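Local coordinates for protein pectate lyase (PDB 5AMV) that cleaves polygalacturonate by calcium-dependent beta-elimination, giving oligosaccharides with unsaturated non-reducing ends, at residues A[183-188]-A[199-204]; A[143-148]-A[157-162]; A[256-261]-A[283-288]; A[12-17]-A[369-374]. All coordinates share one frame; numbering follows the deposited sequence. Where two conformers were deposited one is given.

Interaction 1. Residues A[183-188]-A[199-204]; sequences YDNITI and CTFNDG. With CA (calcium ion), chain C.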
loop_
_atom_site.group_PDB
_atom_site.type_symbol
_atom_site.label_atom_id
_atom_site.label_comp_id
_atom_site.label_asym_id
_atom_site.label_seq_id
_atom_site.Cartn_x
_atom_site.Cartn_y
_atom_site.Cartn_z
ATOM N N TYR A 183 -6.621 -2.847 -7.742
ATOM C CA TYR A 183 -5.149 -3.002 -7.744
ATOM C C TYR A 183 -4.486 -2.073 -6.788
ATOM O O TYR A 183 -4.747 -0.875 -6.804
ATOM C CB TYR A 183 -4.530 -2.809 -9.166
ATOM C CG TYR A 183 -5.295 -3.616 -10.165
ATOM C CD1 TYR A 183 -5.417 -4.998 -10.003
ATOM C CD2 TYR A 183 -5.971 -2.992 -11.224
ATOM C CE1 TYR A 183 -6.199 -5.745 -10.863
ATOM C CE2 TYR A 183 -6.743 -3.731 -12.102
ATOM C CZ TYR A 183 -6.854 -5.087 -11.934
ATOM O OH TYR A 183 -7.690 -5.801 -12.767
ATOM N N ASP A 184 -3.599 -2.645 -5.986
ATOM C CA ASP A 184 -2.683 -1.853 -5.171
ATOM C C ASP A 184 -1.319 -1.919 -5.878
ATOM O O ASP A 184 -1.135 -2.745 -6.787
ATOM C CB ASP A 184 -2.539 -2.532 -3.809
ATOM C CG ASP A 184 -3.855 -2.789 -3.109
ATOM O OD1 ASP A 184 -4.800 -1.981 -3.185
ATOM O OD2 ASP A 184 -3.948 -3.803 -2.369
ATOM N N ASN A 185 -0.320 -1.139 -5.428
ATOM C CA ASN A 185 1.052 -1.390 -5.917
ATOM C C ASN A 185 1.596 -2.703 -5.324
ATOM O O ASN A 185 2.144 -3.535 -6.054
ATOM C CB ASN A 185 1.974 -0.203 -5.586
ATOM C CG ASN A 185 1.362 1.102 -6.016
ATOM O OD1 ASN A 185 0.991 1.933 -5.161
ATOM N ND2 ASN A 185 1.239 1.322 -7.348
ATOM N N ILE A 186 1.391 -2.894 -4.014
ATOM C CA ILE A 186 1.788 -4.141 -3.349
ATOM C C ILE A 186 0.657 -4.543 -2.381
ATOM O O ILE A 186 0.212 -3.726 -1.554
ATOM C CB ILE A 186 3.100 -3.975 -2.529
ATOM C CG1 ILE A 186 4.256 -3.558 -3.435
ATOM C CG2 ILE A 186 3.446 -5.293 -1.759
ATOM C CD1 ILE A 186 5.524 -3.164 -2.650
ATOM N N THR A 187 0.180 -5.784 -2.544
ATOM C CA THR A 187 -0.866 -6.319 -1.717
ATOM C C THR A 187 -0.264 -7.482 -0.914
ATOM O O THR A 187 0.109 -8.493 -1.493
ATOM C CB THR A 187 -2.040 -6.872 -2.600
ATOM O OG1 THR A 187 -2.529 -5.869 -3.513
ATOM C CG2 THR A 187 -3.155 -7.361 -1.697
ATOM N N ILE A 188 -0.189 -7.355 0.416
ATOM C CA ILE A 188 0.270 -8.470 1.260
ATOM C C ILE A 188 -0.936 -9.222 1.723
ATOM O O ILE A 188 -1.706 -8.711 2.535
ATOM C CB ILE A 188 1.127 -7.978 2.447
ATOM C CG1 ILE A 188 2.235 -7.058 1.919
ATOM C CG2 ILE A 188 1.695 -9.182 3.221
ATOM C CD1 ILE A 188 3.120 -6.399 3.053
ATOM N N CYS A 199 11.284 2.213 -1.455
ATOM C CA CYS A 199 10.459 2.234 -2.648
ATOM C C CYS A 199 9.673 3.545 -2.685
ATOM O O CYS A 199 9.554 4.234 -1.674
ATOM C CB CYS A 199 9.490 1.040 -2.643
ATOM S SG CYS A 199 10.290 -0.526 -2.918
ATOM N N THR A 200 9.191 3.914 -3.876
ATOM C CA THR A 200 8.328 5.089 -4.085
ATOM C C THR A 200 7.038 4.594 -4.644
ATOM O O THR A 200 7.024 3.629 -5.431
ATOM C CB THR A 200 9.020 6.090 -5.028
ATOM O OG1 THR A 200 10.172 6.620 -4.346
ATOM C CG2 THR A 200 8.063 7.258 -5.361
ATOM N N PHE A 201 5.931 5.198 -4.210
ATOM C CA PHE A 201 4.587 4.795 -4.658
ATOM C C PHE A 201 3.830 6.056 -5.028
ATOM O O PHE A 201 3.727 6.964 -4.215
ATOM C CB PHE A 201 3.855 4.057 -3.511
ATOM C CG PHE A 201 4.589 2.862 -3.009
ATOM C CD1 PHE A 201 4.378 1.625 -3.615
ATOM C CD2 PHE A 201 5.511 2.955 -1.941
ATOM C CE1 PHE A 201 5.062 0.501 -3.186
ATOM C CE2 PHE A 201 6.229 1.820 -1.491
ATOM C CZ PHE A 201 6.006 0.585 -2.101
ATOM N N ASN A 202 3.305 6.119 -6.255
ATOM C CA ASN A 202 2.519 7.280 -6.683
ATOM C C ASN A 202 1.513 6.876 -7.759
ATOM O O ASN A 202 1.472 5.724 -8.174
ATOM C CB ASN A 202 3.463 8.435 -7.159
ATOM C CG ASN A 202 4.378 7.996 -8.292
ATOM O OD1 ASN A 202 3.892 7.531 -9.320
ATOM N ND2 ASN A 202 5.689 8.114 -8.110
ATOM N N ASP A 203 0.766 7.847 -8.262
ATOM C CA ASP A 203 -0.270 7.534 -9.256
ATOM C C ASP A 203 0.158 7.875 -10.695
ATOM O O ASP A 203 -0.694 8.013 -11.573
ATOM C CB ASP A 203 -1.593 8.233 -8.860
ATOM C CG ASP A 203 -2.282 7.536 -7.701
ATOM O OD1 ASP A 203 -1.841 6.409 -7.298
ATOM O OD2 ASP A 203 -3.271 8.109 -7.193
ATOM N N GLY A 204 1.460 8.023 -10.931
ATOM C CA GLY A 204 2.007 8.213 -12.271
ATOM C C GLY A 204 1.397 9.439 -12.919
ATOM O O GLY A 204 1.274 10.491 -12.274
HETATM CA CA CA C . -6.066 -3.033 -1.540
HETATM O O HOH W 1 0.589 4.565 -5.594
HETATM O O HOH W 2 -1.238 3.478 -7.823
HETATM O O HOH W 3 -7.716 -2.498 0.038
HETATM O O HOH W 4 -5.872 -4.880 -0.151
HETATM O O HOH W 5 -6.958 -4.359 -3.255
#

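Interaction 2. Residues A[143-148]-A[157-162]; sequences GNFQIK and IEFQDA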
loop_
_atom_site.group_PDB
_atom_site.type_symbol
_atom_site.label_atom_id
_atom_site.label_comp_id
_atom_site.label_asym_id
_atom_site.label_seq_id
_atom_site.Cartn_x
_atom_site.Cartn_y
_atom_site.Cartn_z
ATOM N N GLY A 143 1.485 -2.242 -12.422
ATOM C CA GLY A 143 1.522 -3.559 -11.801
ATOM C C GLY A 143 1.048 -3.597 -10.347
ATOM O O GLY A 143 1.088 -2.580 -9.637
ATOM N N ASN A 144 0.634 -4.777 -9.939
ATOM C CA ASN A 144 0.239 -5.033 -8.541
ATOM C C ASN A 144 0.981 -6.277 -8.143
ATOM O O ASN A 144 0.678 -7.372 -8.646
ATOM C CB ASN A 144 -1.284 -5.219 -8.489
ATOM C CG ASN A 144 -1.833 -5.482 -7.061
ATOM O OD1 ASN A 144 -1.111 -5.739 -6.061
ATOM N ND2 ASN A 144 -3.108 -5.396 -6.979
ATOM N N PHE A 145 1.995 -6.134 -7.280
ATOM C CA PHE A 145 2.690 -7.314 -6.731
ATOM C C PHE A 145 1.846 -7.857 -5.581
ATOM O O PHE A 145 1.488 -7.095 -4.691
ATOM C CB PHE A 145 4.081 -6.960 -6.178
ATOM C CG PHE A 145 5.155 -6.718 -7.220
ATOM C CD1 PHE A 145 4.871 -6.682 -8.589
ATOM C CD2 PHE A 145 6.465 -6.436 -6.780
ATOM C CE1 PHE A 145 5.895 -6.420 -9.546
ATOM C CE2 PHE A 145 7.493 -6.180 -7.714
ATOM C CZ PHE A 145 7.202 -6.161 -9.086
ATOM N N GLN A 146 1.516 -9.161 -5.603
ATOM C CA GLN A 146 0.794 -9.761 -4.463
ATOM C C GLN A 146 1.741 -10.695 -3.720
ATOM O O GLN A 146 2.450 -11.475 -4.349
ATOM C CB GLN A 146 -0.461 -10.536 -4.949
ATOM C CG GLN A 146 -1.158 -11.156 -3.755
ATOM C CD GLN A 146 -2.533 -11.748 -4.029
ATOM O OE1 GLN A 146 -3.511 -11.381 -3.347
ATOM N NE2 GLN A 146 -2.617 -12.693 -4.981
ATOM N N ILE A 147 1.789 -10.576 -2.396
ATOM C CA ILE A 147 2.656 -11.436 -1.607
ATOM C C ILE A 147 1.790 -12.257 -0.660
ATOM O O ILE A 147 1.235 -11.711 0.302
ATOM C CB ILE A 147 3.790 -10.652 -0.829
ATOM C CG1 ILE A 147 4.550 -9.714 -1.767
ATOM C CG2 ILE A 147 4.714 -11.664 -0.145
ATOM C CD1 ILE A 147 5.347 -8.577 -1.010
ATOM N N LYS A 148 1.660 -13.558 -0.939
ATOM C CA LYS A 148 0.933 -14.484 -0.054
ATOM C C LYS A 148 1.908 -15.387 0.676
ATOM O O LYS A 148 1.514 -16.150 1.560
ATOM C CB LYS A 148 -0.027 -15.387 -0.878
ATOM C CG LYS A 148 -0.928 -14.601 -1.809
ATOM C CD LYS A 148 -2.018 -15.483 -2.509
ATOM C CE LYS A 148 -1.399 -16.458 -3.502
ATOM N NZ LYS A 148 -2.434 -17.402 -4.084
ATOM N N ILE A 157 12.520 0.533 -5.799
ATOM C CA ILE A 157 11.678 0.558 -7.002
ATOM C C ILE A 157 10.601 1.629 -6.832
ATOM O O ILE A 157 10.006 1.742 -5.771
ATOM C CB ILE A 157 10.974 -0.806 -7.242
ATOM C CG1 ILE A 157 11.984 -1.918 -7.550
ATOM C CG2 ILE A 157 9.910 -0.739 -8.402
ATOM C CD1 ILE A 157 11.479 -3.295 -7.050
ATOM N N GLU A 158 10.326 2.319 -7.921
ATOM C CA GLU A 158 9.226 3.281 -7.992
ATOM C C GLU A 158 8.032 2.559 -8.632
ATOM O O GLU A 158 8.081 2.159 -9.797
ATOM C CB GLU A 158 9.603 4.542 -8.799
ATOM C CG GLU A 158 8.393 5.509 -8.917
ATOM C CD GLU A 158 8.706 6.761 -9.720
ATOM O OE1 GLU A 158 9.897 6.973 -10.071
ATOM O OE2 GLU A 158 7.776 7.553 -9.968
ATOM N N PHE A 159 6.955 2.390 -7.855
ATOM C CA PHE A 159 5.714 1.786 -8.382
ATOM C C PHE A 159 4.775 2.917 -8.732
ATOM O O PHE A 159 4.530 3.771 -7.898
ATOM C CB PHE A 159 5.063 0.961 -7.244
ATOM C CG PHE A 159 5.803 -0.302 -6.918
ATOM C CD1 PHE A 159 6.906 -0.325 -6.021
ATOM C CD2 PHE A 159 5.403 -1.495 -7.509
ATOM C CE1 PHE A 159 7.562 -1.517 -5.721
ATOM C CE2 PHE A 159 6.060 -2.699 -7.231
ATOM C CZ PHE A 159 7.139 -2.720 -6.344
ATOM N N GLN A 160 4.234 2.919 -9.949
ATOM C CA GLN A 160 3.354 3.987 -10.413
ATOM C C GLN A 160 2.026 3.376 -10.852
ATOM O O GLN A 160 2.002 2.362 -11.555
ATOM C CB GLN A 160 3.953 4.656 -11.648
ATOM C CG GLN A 160 5.345 5.287 -11.464
ATOM C CD GLN A 160 5.750 6.037 -12.728
ATOM O OE1 GLN A 160 5.215 5.781 -13.806
ATOM N NE2 GLN A 160 6.656 6.969 -12.598
ATOM N N ASP A 161 0.939 4.053 -10.464
ATOM C CA ASP A 161 -0.328 4.011 -11.187
ATOM C C ASP A 161 -0.851 2.596 -11.411
ATOM O O ASP A 161 -0.910 2.110 -12.549
ATOM C CB ASP A 161 -0.149 4.785 -12.524
ATOM C CG ASP A 161 -1.478 5.126 -13.194
ATOM O OD1 ASP A 161 -2.533 4.963 -12.573
ATOM O OD2 ASP A 161 -1.446 5.547 -14.358
ATOM N N ALA A 162 -1.194 1.919 -10.295
ATOM C CA ALA A 162 -1.855 0.627 -10.384
ATOM C C ALA A 162 -3.362 0.903 -10.678
ATOM O O ALA A 162 -4.173 1.169 -9.768
ATOM C CB ALA A 162 -1.607 -0.196 -9.062
HETATM O O HOH W 6 2.491 -0.106 -9.526
#

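Interaction 3. Residues A[256-261]-A[283-288]; sequences SKTSDD and VRFGQV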
loop_
_atom_site.group_PDB
_atom_site.type_symbol
_atom_site.label_atom_id
_atom_site.label_comp_id
_atom_site.label_asym_id
_atom_site.label_seq_id
_atom_site.Cartn_x
_atom_site.Cartn_y
_atom_site.Cartn_z
ATOM N N SER A 256 -15.076 -7.822 10.423
ATOM C CA SER A 256 -15.497 -9.211 10.585
ATOM C C SER A 256 -14.337 -10.201 10.591
ATOM O O SER A 256 -14.487 -11.339 11.027
ATOM C CB SER A 256 -16.490 -9.589 9.480
ATOM O OG SER A 256 -17.746 -8.989 9.709
ATOM N N LYS A 257 -13.170 -9.771 10.122
ATOM C CA LYS A 257 -12.012 -10.659 10.097
ATOM C C LYS A 257 -11.296 -10.708 11.450
ATOM O O LYS A 257 -10.169 -10.244 11.566
ATOM C CB LYS A 257 -11.065 -10.258 8.948
ATOM C CG LYS A 257 -10.088 -11.353 8.490
ATOM C CD LYS A 257 -10.750 -12.260 7.459
ATOM C CE LYS A 257 -9.856 -13.439 7.110
ATOM N NZ LYS A 257 -10.465 -14.286 6.044
ATOM N N THR A 258 -11.939 -11.316 12.468
ATOM C CA THR A 258 -11.390 -11.342 13.828
ATOM C C THR A 258 -10.163 -12.240 13.934
ATOM O O THR A 258 -9.386 -12.128 14.883
ATOM C CB THR A 258 -12.450 -11.757 14.864
ATOM O OG1 THR A 258 -13.027 -13.012 14.458
ATOM C CG2 THR A 258 -13.549 -10.682 14.939
ATOM N N SER A 259 -9.983 -13.123 12.945
ATOM C CA SER A 259 -8.765 -13.924 12.863
ATOM C C SER A 259 -7.504 -13.050 12.640
ATOM O O SER A 259 -6.374 -13.516 12.858
ATOM C CB SER A 259 -8.908 -14.996 11.768
ATOM O OG SER A 259 -9.116 -14.415 10.485
ATOM N N ASP A 260 -7.698 -11.777 12.237
ATOM C CA ASP A 260 -6.594 -10.795 12.194
ATOM C C ASP A 260 -6.074 -10.388 13.573
ATOM O O ASP A 260 -4.965 -9.871 13.698
ATOM C CB ASP A 260 -6.967 -9.544 11.402
ATOM C CG ASP A 260 -6.920 -9.752 9.895
ATOM O OD1 ASP A 260 -6.349 -10.779 9.416
ATOM O OD2 ASP A 260 -7.466 -8.882 9.176
ATOM N N ASP A 261 -6.872 -10.605 14.624
ATOM C CA ASP A 261 -6.391 -10.343 15.962
ATOM C C ASP A 261 -5.137 -11.210 16.239
ATOM O O ASP A 261 -5.121 -12.415 15.949
ATOM C CB ASP A 261 -7.514 -10.610 16.984
ATOM C CG ASP A 261 -7.122 -10.213 18.408
ATOM O OD1 ASP A 261 -6.422 -9.206 18.597
ATOM O OD2 ASP A 261 -7.482 -10.946 19.396
ATOM N N VAL A 283 -5.744 1.019 10.386
ATOM C CA VAL A 283 -5.458 -0.288 10.970
ATOM C C VAL A 283 -6.697 -0.879 11.622
ATOM O O VAL A 283 -7.437 -0.174 12.283
ATOM C CB VAL A 283 -4.351 -0.148 12.068
ATOM C CG1 VAL A 283 -4.040 -1.499 12.778
ATOM C CG2 VAL A 283 -3.030 0.430 11.447
ATOM N N ARG A 284 -6.919 -2.162 11.389
ATOM C CA ARG A 284 -7.787 -2.961 12.261
ATOM C C ARG A 284 -6.902 -4.006 12.937
ATOM O O ARG A 284 -6.000 -4.543 12.302
ATOM C CB ARG A 284 -8.893 -3.652 11.466
ATOM C CG ARG A 284 -9.898 -2.738 10.803
ATOM C CD ARG A 284 -10.746 -3.589 9.854
ATOM N NE ARG A 284 -11.864 -2.834 9.289
ATOM C CZ ARG A 284 -11.829 -2.198 8.124
ATOM N NH1 ARG A 284 -10.745 -2.226 7.346
ATOM N NH2 ARG A 284 -12.909 -1.549 7.703
ATOM N N PHE A 285 -7.147 -4.251 14.230
ATOM C CA PHE A 285 -6.552 -5.403 14.961
ATOM C C PHE A 285 -5.078 -5.379 15.282
ATOM O O PHE A 285 -4.676 -5.781 16.373
ATOM C CB PHE A 285 -6.894 -6.751 14.285
ATOM C CG PHE A 285 -8.385 -7.033 14.243
ATOM C CD1 PHE A 285 -9.076 -7.354 15.421
ATOM C CD2 PHE A 285 -9.099 -6.914 13.049
ATOM C CE1 PHE A 285 -10.479 -7.576 15.393
ATOM C CE2 PHE A 285 -10.510 -7.129 13.001
ATOM C CZ PHE A 285 -11.193 -7.469 14.206
ATOM N N GLY A 286 -4.244 -4.927 14.349
ATOM C CA GLY A 286 -2.838 -5.172 14.487
ATOM C C GLY A 286 -2.064 -4.328 15.470
ATOM O O GLY A 286 -2.417 -3.177 15.779
ATOM N N GLN A 287 -0.982 -4.931 15.949
ATOM C CA GLN A 287 0.033 -4.243 16.746
ATOM C C GLN A 287 1.003 -3.610 15.766
ATOM O O GLN A 287 1.936 -4.272 15.282
ATOM C CB GLN A 287 0.744 -5.265 17.643
ATOM C CG GLN A 287 -0.171 -5.789 18.769
ATOM C CD GLN A 287 0.494 -6.926 19.554
ATOM O OE1 GLN A 287 1.714 -7.121 19.486
ATOM N NE2 GLN A 287 -0.312 -7.640 20.370
ATOM N N VAL A 288 0.756 -2.314 15.478
ATOM C CA VAL A 288 1.481 -1.633 14.401
ATOM C C VAL A 288 2.341 -0.558 15.029
ATOM O O VAL A 288 1.828 0.359 15.673
ATOM C CB VAL A 288 0.505 -1.065 13.372
ATOM C CG1 VAL A 288 1.280 -0.350 12.240
ATOM C CG2 VAL A 288 -0.391 -2.169 12.825
HETATM O O HOH W 7 -6.498 -6.563 18.366
#

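Interaction 4. Residues A[12-17]-A[369-374]; sequences DGWGAY and VGWTPS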
loop_
_atom_site.group_PDB
_atom_site.type_symbol
_atom_site.label_atom_id
_atom_site.label_comp_id
_atom_site.label_asym_id
_atom_site.label_seq_id
_atom_site.Cartn_x
_atom_site.Cartn_y
_atom_site.Cartn_z
ATOM N N ASP A 12 15.314 -4.899 13.195
ATOM C CA ASP A 12 14.620 -3.892 12.371
ATOM C C ASP A 12 13.126 -4.175 12.173
ATOM O O ASP A 12 12.665 -4.566 11.073
ATOM C CB ASP A 12 15.366 -3.686 11.047
ATOM C CG ASP A 12 14.911 -2.442 10.302
ATOM O OD1 ASP A 12 14.022 -1.682 10.795
ATOM O OD2 ASP A 12 15.462 -2.218 9.205
ATOM N N GLY A 13 12.372 -3.986 13.259
ATOM C CA GLY A 13 10.915 -4.075 13.208
ATOM C C GLY A 13 10.350 -5.488 13.185
ATOM O O GLY A 13 11.075 -6.489 13.262
ATOM N N TRP A 14 9.021 -5.566 13.071
ATOM C CA TRP A 14 8.321 -6.818 13.141
ATOM C C TRP A 14 8.773 -7.817 12.045
ATOM O O TRP A 14 8.677 -9.028 12.227
ATOM C CB TRP A 14 6.841 -6.567 13.030
ATOM C CG TRP A 14 6.101 -6.306 14.361
ATOM C CD1 TRP A 14 5.253 -5.270 14.620
ATOM C CD2 TRP A 14 6.093 -7.140 15.546
ATOM N NE1 TRP A 14 4.716 -5.386 15.896
ATOM C CE2 TRP A 14 5.222 -6.519 16.488
ATOM C CE3 TRP A 14 6.757 -8.332 15.912
ATOM C CZ2 TRP A 14 4.965 -7.070 17.773
ATOM C CZ3 TRP A 14 6.482 -8.898 17.182
ATOM C CH2 TRP A 14 5.608 -8.240 18.099
ATOM N N GLY A 15 9.257 -7.316 10.900
ATOM C CA GLY A 15 9.779 -8.250 9.874
ATOM C C GLY A 15 10.943 -9.105 10.366
ATOM O O GLY A 15 11.201 -10.176 9.796
ATOM N N ALA A 16 11.657 -8.639 11.401
ATOM C CA ALA A 16 12.812 -9.387 11.920
ATOM C C ALA A 16 12.431 -10.469 12.952
ATOM O O ALA A 16 13.314 -11.202 13.428
ATOM C CB ALA A 16 13.816 -8.421 12.533
ATOM N N TYR A 17 11.140 -10.587 13.270
ATOM C CA TYR A 17 10.686 -11.601 14.233
ATOM C C TYR A 17 10.977 -13.032 13.764
ATOM O O TYR A 17 10.982 -13.317 12.562
ATOM C CB TYR A 17 9.182 -11.436 14.534
ATOM C CG TYR A 17 8.743 -12.290 15.712
ATOM C CD1 TYR A 17 8.976 -11.865 17.022
ATOM C CD2 TYR A 17 8.109 -13.515 15.496
ATOM C CE1 TYR A 17 8.579 -12.660 18.109
ATOM C CE2 TYR A 17 7.698 -14.314 16.560
ATOM C CZ TYR A 17 7.951 -13.880 17.856
ATOM O OH TYR A 17 7.528 -14.689 18.897
ATOM N N VAL A 369 -2.290 0.680 24.259
ATOM C CA VAL A 369 -2.817 -0.255 23.263
ATOM C C VAL A 369 -2.478 -1.694 23.652
ATOM O O VAL A 369 -2.606 -2.601 22.840
ATOM C CB VAL A 369 -2.276 0.071 21.825
ATOM C CG1 VAL A 369 -3.072 1.263 21.210
ATOM C CG2 VAL A 369 -0.766 0.317 21.873
ATOM N N GLY A 370 -2.076 -1.878 24.909
ATOM C CA GLY A 370 -1.954 -3.217 25.485
ATOM C C GLY A 370 -0.685 -3.964 25.120
ATOM O O GLY A 370 -0.547 -5.177 25.439
ATOM N N TRP A 371 0.248 -3.275 24.440
ATOM C CA TRP A 371 1.573 -3.809 24.131
ATOM C C TRP A 371 2.598 -2.681 23.995
ATOM O O TRP A 371 2.208 -1.519 23.861
ATOM C CB TRP A 371 1.542 -4.650 22.833
ATOM C CG TRP A 371 1.422 -3.777 21.565
ATOM C CD1 TRP A 371 0.373 -2.975 21.212
ATOM C CD2 TRP A 371 2.421 -3.616 20.553
ATOM N NE1 TRP A 371 0.658 -2.300 20.021
ATOM C CE2 TRP A 371 1.903 -2.686 19.601
ATOM C CE3 TRP A 371 3.681 -4.178 20.342
ATOM C CZ2 TRP A 371 2.618 -2.306 18.449
ATOM C CZ3 TRP A 371 4.406 -3.789 19.181
ATOM C CH2 TRP A 371 3.850 -2.872 18.261
ATOM N N THR A 372 3.882 -3.047 24.066
ATOM C CA THR A 372 4.997 -2.128 23.811
ATOM C C THR A 372 5.994 -2.780 22.862
ATOM O O THR A 372 6.422 -3.935 23.055
ATOM C CB THR A 372 5.746 -1.726 25.085
ATOM O OG1 THR A 372 6.008 -2.900 25.852
ATOM C CG2 THR A 372 4.924 -0.750 25.907
ATOM N N PRO A 373 6.345 -2.065 21.776
ATOM C CA PRO A 373 7.259 -2.675 20.804
ATOM C C PRO A 373 8.596 -3.000 21.432
ATOM O O PRO A 373 9.115 -2.188 22.200
ATOM C CB PRO A 373 7.480 -1.576 19.767
ATOM C CG PRO A 373 6.468 -0.522 20.011
ATOM C CD PRO A 373 5.733 -0.811 21.290
ATOM N N SER A 374 9.174 -4.148 21.094
ATOM C CA SER A 374 10.559 -4.408 21.506
ATOM C C SER A 374 11.553 -4.500 20.327
ATOM O O SER A 374 12.731 -4.094 20.468
ATOM C CB SER A 374 10.634 -5.654 22.389
ATOM O OG SER A 374 9.889 -6.715 21.804
#

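Interaction 1. Residues A[183-188]-A[199-204]
The two backbones come nearest at Asn185 and Phe201, whose CA atoms are 7.2 Å apart, a spacing too wide for strand pairing, so side chains and water bridge the gap. Phe201 presents its ring edge: CD1 lies 3.6 Å from Asn185 CB, and one atom further round CE1 lies 3.7 Å from Ile186 CD1. The Ile186 and Phe201 side chains cross at about a right angle, with the methyl CD1 at the ring's edge, while the Asn185 amide is turned 41° from the ring plane. With CG of Asn185 set beside its own backbone N (chi1 -50°), the amide runs past the ring toward two waters. Water 1 lies 2.7 Å from Asn185 OD1 and can donate to it or, weakly, to Asn202 O, with more acceptors in reach than protons; water 2 donates to Asp203 OD1 at 3.0 Å and is held weakly by Asn185 ND2. Asn202 OD1 closes an Asx turn with Gly204 N, and its ND2 bonds Glu158. The rings of Phe159 and Tyr242, on neighbouring strands, meet Phe201 nearly parallel, an aromatic ladder inside the right-handed parallel beta-helix of this lyase family. With only a methyl group at Phe201, as an alanine gives, a gap is likely to open beside Ile186 and Asn185, and both neighbouring rings would lose their middle partner. Asp184 chelates calcium through OD1 at 2.3 Å and OD2 at 2.4 Å; three waters, Asp223 and Asp227 complete the site. The chemistry thus changes over one residue, from an apolar interior and a hydrated amide to a bidentate calcium ligand.

Interaction 2. Residues A[143-148]-A[157-162]
Phe159 and Phe145 meet as a T-shaped pair, and they are the two residues most buried by the contact. The ring planes stand at 89° with centroids 5.2 Å apart, and the edge of Phe159 points at one face of Phe145. That edge is formed by CE2 and CZ: Phe159 CZ is 3.7 Å from Phe145 CE2, and Phe159 CE2 sits above the Phe145 plane, offset toward the rim. Phe159 holds CG beside its own backbone N (chi1 -72°), which carries the CE2-CZ edge over to the Phe145 face, and both side chains leave their strands toward the opposing segment. Ile157 lays its CG2 over one face of Phe159, 3.6 Å above the ring plane, and Val140 touches both phenylalanines. The pair fills the interior of a parallel beta-helix, where strands 144-147 and 158-160 belong to different sheets facing each other across the core. Gly143, third in buried area, works through its backbone. Its O touches Ala162 CB at 3.6 Å and also accepts from water 6 at 2.8 Å; the same water donates to Gln160 O at 3.2 Å, tying the two backbones together at this end of the core. Water 6 also lies in the plane of the Phe159 ring, at its edge. On the outward side, Gln160 NE2 donates almost straight (177°) to Glu158 OE2, meeting it from above the carboxylate plane, while the Asp161 carboxylate forms a salt bridge with Arg206 and a hydrogen bond with His222.

Interaction 3. Residues A[256-261]-A[283-288]
Phe285 carries this contact, its ring set against the short 3-10 turn at 258-260, which lies in the loop between strands 247-251 and 266-274 of the parallel beta-helix; residues 283-288 lead from strand 282-283 into strand 287-296. The tight part is made by Lys257, Thr258 and Asp260. Lys257 O, at the centre of an inverse gamma turn, approaches Phe285 CE2 to 3.4 Å, Thr258 CA lies 3.9 Å from Phe285 CZ, and Asp260 CB reaches Phe285 CD2 at 3.8 Å. All come at the ring obliquely. Phe285 CG lies beside its own backbone N (chi1 -61°), which directs the ring at the turn. The exposed Asp261 is looser: of its side chain only CB touches the ring, 3.9 Å from Phe285 CD1, while its backbone N also packs there. Water 7 lies 2.7 Å from Asp261 OD1 and 2.8 Å from Phe285 O and can donate to either, although further acceptors compete for its protons. The contact therefore rests on one aromatic ring packed against backbone and CB atoms; Lys257 O and Thr258 O accept from Asp260 N and Asp261 N, Asp260 OD1 from Gly231 N, and water mediates beside Asp261.

Interaction 4. Residues A[12-17]-A[369-374]
The indole rings of Trp14 and Trp371 are close to parallel, with planes 25° apart, but displaced laterally until little of one lies over the other: the centroid of Trp14's five-membered ring is 5.5 Å from that of Trp371's six-membered ring. Pro373 CD lies over one face of Trp371, offset toward the rim, while Val369 O sits in plane at its edge; at the edge of Trp14, also in plane, comes Tyr17 CD1. The touching is done at two corners. Trp14 NE1 is 3.6 Å from Trp371 CH2, and Trp14 CZ2 is 3.6 Å from Trp371 CZ3. Because the rings are displaced so far, this is not a full offset stack. Trp371 holds CG between its backbone N and carbonyl carbon (chi1 74°), which brings the six-membered ring toward Trp14. The ring nitrogens look to the body of the fold: Trp371 NE1 donates to Lys317 O, and Trp14 NE1 makes a weak bond to Gln287 O. Trp14 lies in a short 3-10 turn in which Ala16 N bonds Gly13 O and Tyr17 N bonds Trp14 O, and its own N is bonded to Thr267. A serine replacing Trp14 would probably leave Trp371 without its ring neighbour and Gln287 O without its weak donor. Only 87 Å² is buried in all, a surface contact far from the annotated sites. Two loops from near opposite ends of the chain thus meet against the outside of the parallel beta-helix of the polysaccharide lyase 1 fold, beside strands 287-296 and 317-326.

Interactions 1 and 2 form one stretch of core, their centres 5 Å apart: Thr200 O to Phe159 N at 2.7 Å and Thr187 O to Ile147 N at 2.8 Å are probable hydrogen bonds between neighbouring strands. Interaction 1 supplies the calcium ligand Asp184, and the Ala162 side chain of interaction 2 is about 9 Å from the ion. Interaction 3 lies about 22 Å from interaction 1, centre to centre; between its segments run residues including Arg279, inferred to be catalytic, and the Phe285 side chain is about 12 Å from bound galacturonic acid. Interaction 4 touches interaction 3 through Gln287, whose C is 3.4 Å from Trp371 CZ2.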